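Local coordinates for DUF4439 domain-containing protein (Mycobacterium tuberculosis, PDB 2IB0) that is of unknown function but folds as a ferritin-like four-helix bundle that assembles as a pair of subunits, at residues 25-30 against 79-84; 66-71 against 127-132. All coordinates share one frame; numbering follows the deposited sequence.

Contact 1 of 2, residues 25-30 against 79-84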
# COMPACT_ATOMS: atom_id res chain seq x y z
N ALA A 25 10.26 -13.30 -9.94
CA ALA A 25 9.59 -12.53 -8.93
C ALA A 25 8.13 -12.95 -8.81
O ALA A 25 7.58 -12.96 -7.73
CB ALA A 25 9.71 -10.98 -9.21
N LEU A 26 7.45 -13.21 -9.92
CA LEU A 26 6.02 -13.46 -9.84
C LEU A 26 5.72 -14.87 -9.32
O LEU A 26 4.69 -15.08 -8.64
CB LEU A 26 5.37 -13.20 -11.21
CG LEU A 26 3.84 -13.33 -11.32
CD1 LEU A 26 3.10 -12.31 -10.50
CD2 LEU A 26 3.34 -13.38 -12.77
N CYS A 27 6.59 -15.83 -9.67
CA CYS A 27 6.56 -17.16 -9.08
C CYS A 27 6.76 -17.10 -7.57
O CYS A 27 6.01 -17.72 -6.84
CB CYS A 27 7.57 -18.14 -9.73
SG CYS A 27 7.09 -18.64 -11.42
N ASP A 28 7.74 -16.33 -7.09
CA ASP A 28 7.92 -16.16 -5.63
C ASP A 28 6.66 -15.59 -4.97
O ASP A 28 6.32 -15.99 -3.88
CB ASP A 28 9.04 -15.19 -5.30
CG ASP A 28 10.40 -15.74 -5.60
OD1 ASP A 28 10.57 -16.97 -5.64
OD2 ASP A 28 11.31 -14.91 -5.82
N ALA A 29 5.97 -14.70 -5.67
CA ALA A 29 4.88 -13.96 -5.05
C ALA A 29 3.71 -14.89 -4.97
O ALA A 29 2.98 -14.89 -3.99
CB ALA A 29 4.54 -12.74 -5.88
N LEU A 30 3.56 -15.73 -6.00
CA LEU A 30 2.52 -16.77 -6.03
C LEU A 30 2.70 -17.79 -4.89
O LEU A 30 1.72 -18.21 -4.27
CB LEU A 30 2.50 -17.50 -7.38
CG LEU A 30 1.51 -18.67 -7.39
CD1 LEU A 30 0.12 -18.23 -6.95
CD2 LEU A 30 1.49 -19.44 -8.76
N THR A 79 4.26 -22.59 -16.33
CA THR A 79 3.32 -23.36 -15.53
C THR A 79 3.52 -22.96 -14.08
O THR A 79 4.63 -23.05 -13.54
CB THR A 79 3.53 -24.90 -15.66
OG1 THR A 79 4.88 -25.21 -15.30
CG2 THR A 79 3.24 -25.40 -17.11
N ALA A 80 2.44 -22.48 -13.45
CA ALA A 80 2.48 -21.98 -12.07
C ALA A 80 3.02 -22.99 -11.04
O ALA A 80 2.71 -24.20 -11.13
CB ALA A 80 1.08 -21.50 -11.68
N PRO A 81 3.85 -22.51 -10.08
CA PRO A 81 4.02 -23.28 -8.84
C PRO A 81 2.65 -23.59 -8.22
O PRO A 81 1.79 -22.69 -8.10
CB PRO A 81 4.82 -22.32 -7.92
CG PRO A 81 4.80 -20.97 -8.60
CD PRO A 81 4.69 -21.30 -10.08
N ILE A 82 2.43 -24.86 -7.88
CA ILE A 82 1.22 -25.27 -7.16
C ILE A 82 1.48 -25.24 -5.64
O ILE A 82 2.65 -25.18 -5.22
CB ILE A 82 0.70 -26.66 -7.64
CG1 ILE A 82 1.66 -27.79 -7.22
CG2 ILE A 82 0.45 -26.64 -9.16
CD1 ILE A 82 0.99 -29.14 -7.05
N ALA A 83 0.43 -25.26 -4.83
CA ALA A 83 0.64 -25.19 -3.38
C ALA A 83 1.30 -26.48 -2.84
O ALA A 83 1.12 -27.57 -3.40
CB ALA A 83 -0.68 -24.90 -2.66
N ALA A 84 2.10 -26.32 -1.78
CA ALA A 84 2.61 -27.45 -1.00
C ALA A 84 1.45 -27.92 -0.09
O ALA A 84 0.55 -27.13 0.24
CB ALA A 84 3.86 -27.04 -0.17
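The backbone N of Leu30 bonds to Leu26 O at 2.9 Å, one turn of helix 18-46 that presents Leu30 to Ala80 and Pro81 on the connection following helix 52-75. In this ferritin-like four-helix bundle that connection is the long crossover, which runs along the outside of the bundle before helix 96-120 begins. Residues 79-84 are extended, with backbone angles close to those of polyproline II, and lie over a ridge formed by Cys27 and Leu30, three residues apart on the helix. The nearest CA atoms are those of Cys27 and Pro81, 6.6 Å apart. Leu30 holds CG anti to its amide nitrogen (chi1 175°), and the CD2 branch makes the outward contact. This methyl sits 3.6 Å from Ala80 CB and 3.7 Å from Pro81 CG, with the leucine lying aslant the proline ring. Leu30 also packs on Val69 and Leu73 of helix 52-75, so one side chain joins two helices and the overlying loop. Cys27 meets the same proline from further back along the helix. Its sulfur is turned away from the carbonyl carbon (chi1 -71°), and SG rests 3.8 Å from Pro81 CD, an apolar contact; Cys27 also touches Val78 just upstream. Pro81 CG in addition faces the helix backbone, 3.9 Å from Cys27 O. Farther along the loop, Ala84 N is hydrogen-bonded to Tyr87 OH. Held by van der Waals packing alone, the two segments bury one polar atom without a partner anywhere in the model: Pro81 O, against which Leu30 CD2 is pressed at 3.3 Å.

Contact 2 of 2, residues 66-71 against 127-132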
# COMPACT_ATOMS: atom_id res chain seq x y z
N ARG A 66 -4.28 -14.99 -6.09
CA ARG A 66 -3.64 -16.28 -6.47
C ARG A 66 -4.11 -16.80 -7.83
O ARG A 66 -3.30 -17.11 -8.71
CB ARG A 66 -3.88 -17.34 -5.40
CG ARG A 66 -3.57 -18.84 -5.88
CD ARG A 66 -4.26 -19.86 -4.96
NE ARG A 66 -5.72 -19.91 -5.11
CZ ARG A 66 -6.55 -20.54 -4.26
NH1 ARG A 66 -6.09 -21.17 -3.19
NH2 ARG A 66 -7.85 -20.55 -4.48
N ASP A 67 -5.43 -16.91 -8.01
CA ASP A 67 -6.01 -17.32 -9.30
C ASP A 67 -5.60 -16.39 -10.42
O ASP A 67 -5.25 -16.84 -11.50
CB ASP A 67 -7.53 -17.42 -9.20
CG ASP A 67 -7.99 -18.45 -8.14
OD1 ASP A 67 -7.18 -19.26 -7.62
OD2 ASP A 67 -9.20 -18.44 -7.82
N ASP A 68 -5.65 -15.08 -10.17
CA ASP A 68 -5.16 -14.08 -11.14
C ASP A 68 -3.70 -14.27 -11.61
O ASP A 68 -3.40 -14.13 -12.80
CB ASP A 68 -5.32 -12.68 -10.56
CG ASP A 68 -6.70 -12.06 -10.82
OD1 ASP A 68 -7.54 -12.67 -11.47
OD2 ASP A 68 -6.94 -10.92 -10.36
N VAL A 69 -2.80 -14.56 -10.67
CA VAL A 69 -1.39 -14.83 -10.93
C VAL A 69 -1.19 -16.15 -11.68
O VAL A 69 -0.29 -16.24 -12.50
CB VAL A 69 -0.58 -14.86 -9.59
CG1 VAL A 69 0.90 -15.26 -9.83
CG2 VAL A 69 -0.70 -13.50 -8.88
N ILE A 70 -1.99 -17.17 -11.37
CA ILE A 70 -1.98 -18.43 -12.15
C ILE A 70 -2.26 -18.16 -13.64
O ILE A 70 -1.54 -18.65 -14.52
CB ILE A 70 -2.93 -19.49 -11.52
CG1 ILE A 70 -2.34 -19.94 -10.17
CG2 ILE A 70 -3.18 -20.71 -12.48
CD1 ILE A 70 -3.22 -20.83 -9.28
N VAL A 71 -3.25 -17.31 -13.92
CA VAL A 71 -3.56 -16.91 -15.29
C VAL A 71 -2.36 -16.16 -15.91
O VAL A 71 -1.94 -16.48 -17.02
CB VAL A 71 -4.88 -16.08 -15.34
CG1 VAL A 71 -5.09 -15.39 -16.70
CG2 VAL A 71 -6.08 -16.96 -14.99
N ARG A 127 3.09 -4.36 -13.53
CA ARG A 127 3.45 -3.48 -12.42
C ARG A 127 2.25 -2.87 -11.72
O ARG A 127 2.28 -2.71 -10.49
CB ARG A 127 4.36 -2.34 -12.85
CG ARG A 127 5.70 -2.77 -13.34
CD ARG A 127 6.58 -1.54 -13.44
NE ARG A 127 6.08 -0.48 -14.32
CZ ARG A 127 6.22 -0.48 -15.64
NH1 ARG A 127 6.82 -1.52 -16.26
NH2 ARG A 127 5.76 0.55 -16.36
N VAL A 128 1.23 -2.46 -12.47
CA VAL A 128 0.02 -1.97 -11.83
C VAL A 128 -0.63 -3.06 -10.97
O VAL A 128 -1.05 -2.76 -9.86
CB VAL A 128 -0.99 -1.28 -12.80
CG1 VAL A 128 -2.37 -1.08 -12.15
CG2 VAL A 128 -0.44 0.07 -13.26
N PHE A 129 -0.67 -4.30 -11.45
CA PHE A 129 -1.28 -5.42 -10.71
C PHE A 129 -0.51 -5.69 -9.42
O PHE A 129 -1.11 -5.91 -8.34
CB PHE A 129 -1.34 -6.67 -11.60
CG PHE A 129 -1.85 -7.91 -10.88
CD1 PHE A 129 -3.18 -8.30 -10.99
CD2 PHE A 129 -1.00 -8.69 -10.08
CE1 PHE A 129 -3.66 -9.45 -10.34
CE2 PHE A 129 -1.48 -9.83 -9.41
CZ PHE A 129 -2.81 -10.20 -9.55
N ALA A 130 0.83 -5.66 -9.54
CA ALA A 130 1.70 -5.95 -8.42
C ALA A 130 1.57 -4.82 -7.38
O ALA A 130 1.54 -5.10 -6.20
CB ALA A 130 3.15 -6.10 -8.88
N SER A 131 1.50 -3.56 -7.83
CA SER A 131 1.34 -2.47 -6.91
C SER A 131 -0.00 -2.48 -6.20
O SER A 131 -0.06 -2.11 -5.04
CB SER A 131 1.63 -1.10 -7.54
OG SER A 131 0.51 -0.57 -8.23
N THR A 132 -1.07 -2.86 -6.88
CA THR A 132 -2.37 -3.10 -6.24
C THR A 132 -2.30 -4.20 -5.15
O THR A 132 -2.78 -3.99 -3.99
CB THR A 132 -3.41 -3.42 -7.31
OG1 THR A 132 -3.55 -2.26 -8.15
CG2 THR A 132 -4.76 -3.76 -6.69
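Both segments are helical and run in roughly opposite directions, their nearest CA atoms, those of Val69 and Phe129, standing 9.4 Å apart. At this spacing the interface is built by the long side chain of Phe129, which reaches across to Asp68 and Val69. CG of Phe129 is anti to the backbone N (chi1 175°), which carries the ring away from helix 124-150 and sets CE1, CZ and CE2 against the side chains of Asp68 and Val69 on helix 52-75. At the CE1 corner Asp68 meets the ring with both its methylene and its carboxylate: CB is 3.6 Å from Phe129 CE1, and OD2 comes to the ring edge near its plane, also 3.6 Å from CE1. The carboxylate and ring planes are turned 59° against each other. An anionic oxygen beside the ring's C-H rim probably gains a little electrostatically, since that rim carries slight positive charge. Val69 CG2 comes obliquely at the CE2 corner, 3.8 Å from Phe129 CE2, the two side chains crossing at about a right angle. Phe129 CZ, between the two corners, is close to both Asp68 CB and Val69 CG2. Arg65 and Met72 also touch the phenyl group, so Phe129 acts as a knob in a hole lined by Arg65, Asp68, Val69 and Met72, the knobs-into-holes packing of helix bundles, here joining the second and fourth helices of the ferritin-like fold. Within helix 52-75, outside the contact, Arg66 NE forms a salt bridge with Asp67 OD1 at 3.0 Å. On helix 124-150, Ala130 packs on Trp114, Val117 and Val118 of helix 96-120. Arg127 turns to the subunit interface, where its NE is hydrogen-bonded to Val118 O of the second subunit.

From the N terminus, the chain passes 25-30 on helix 18-46, then turns back into helix 52-75, which carries 66-71. Just beyond that helix, 79-84 returns to 25-30, and contact 1 closes a loop with 48 residues between its segments. The crossover then leads to helix 96-120 and on to helix 124-150, where 127-132 closes contact 2 over 55 residues. The closures cross rather than nest: 66-71 lies inside the first loop, 127-132 beyond 79-84 and outside it. Contact 1 joins the first helix to the crossover, contact 2 the second helix to the fourth, and they meet where Val69 CG1 is 3.7 Å from both Leu30 CB and Leu26 CD1.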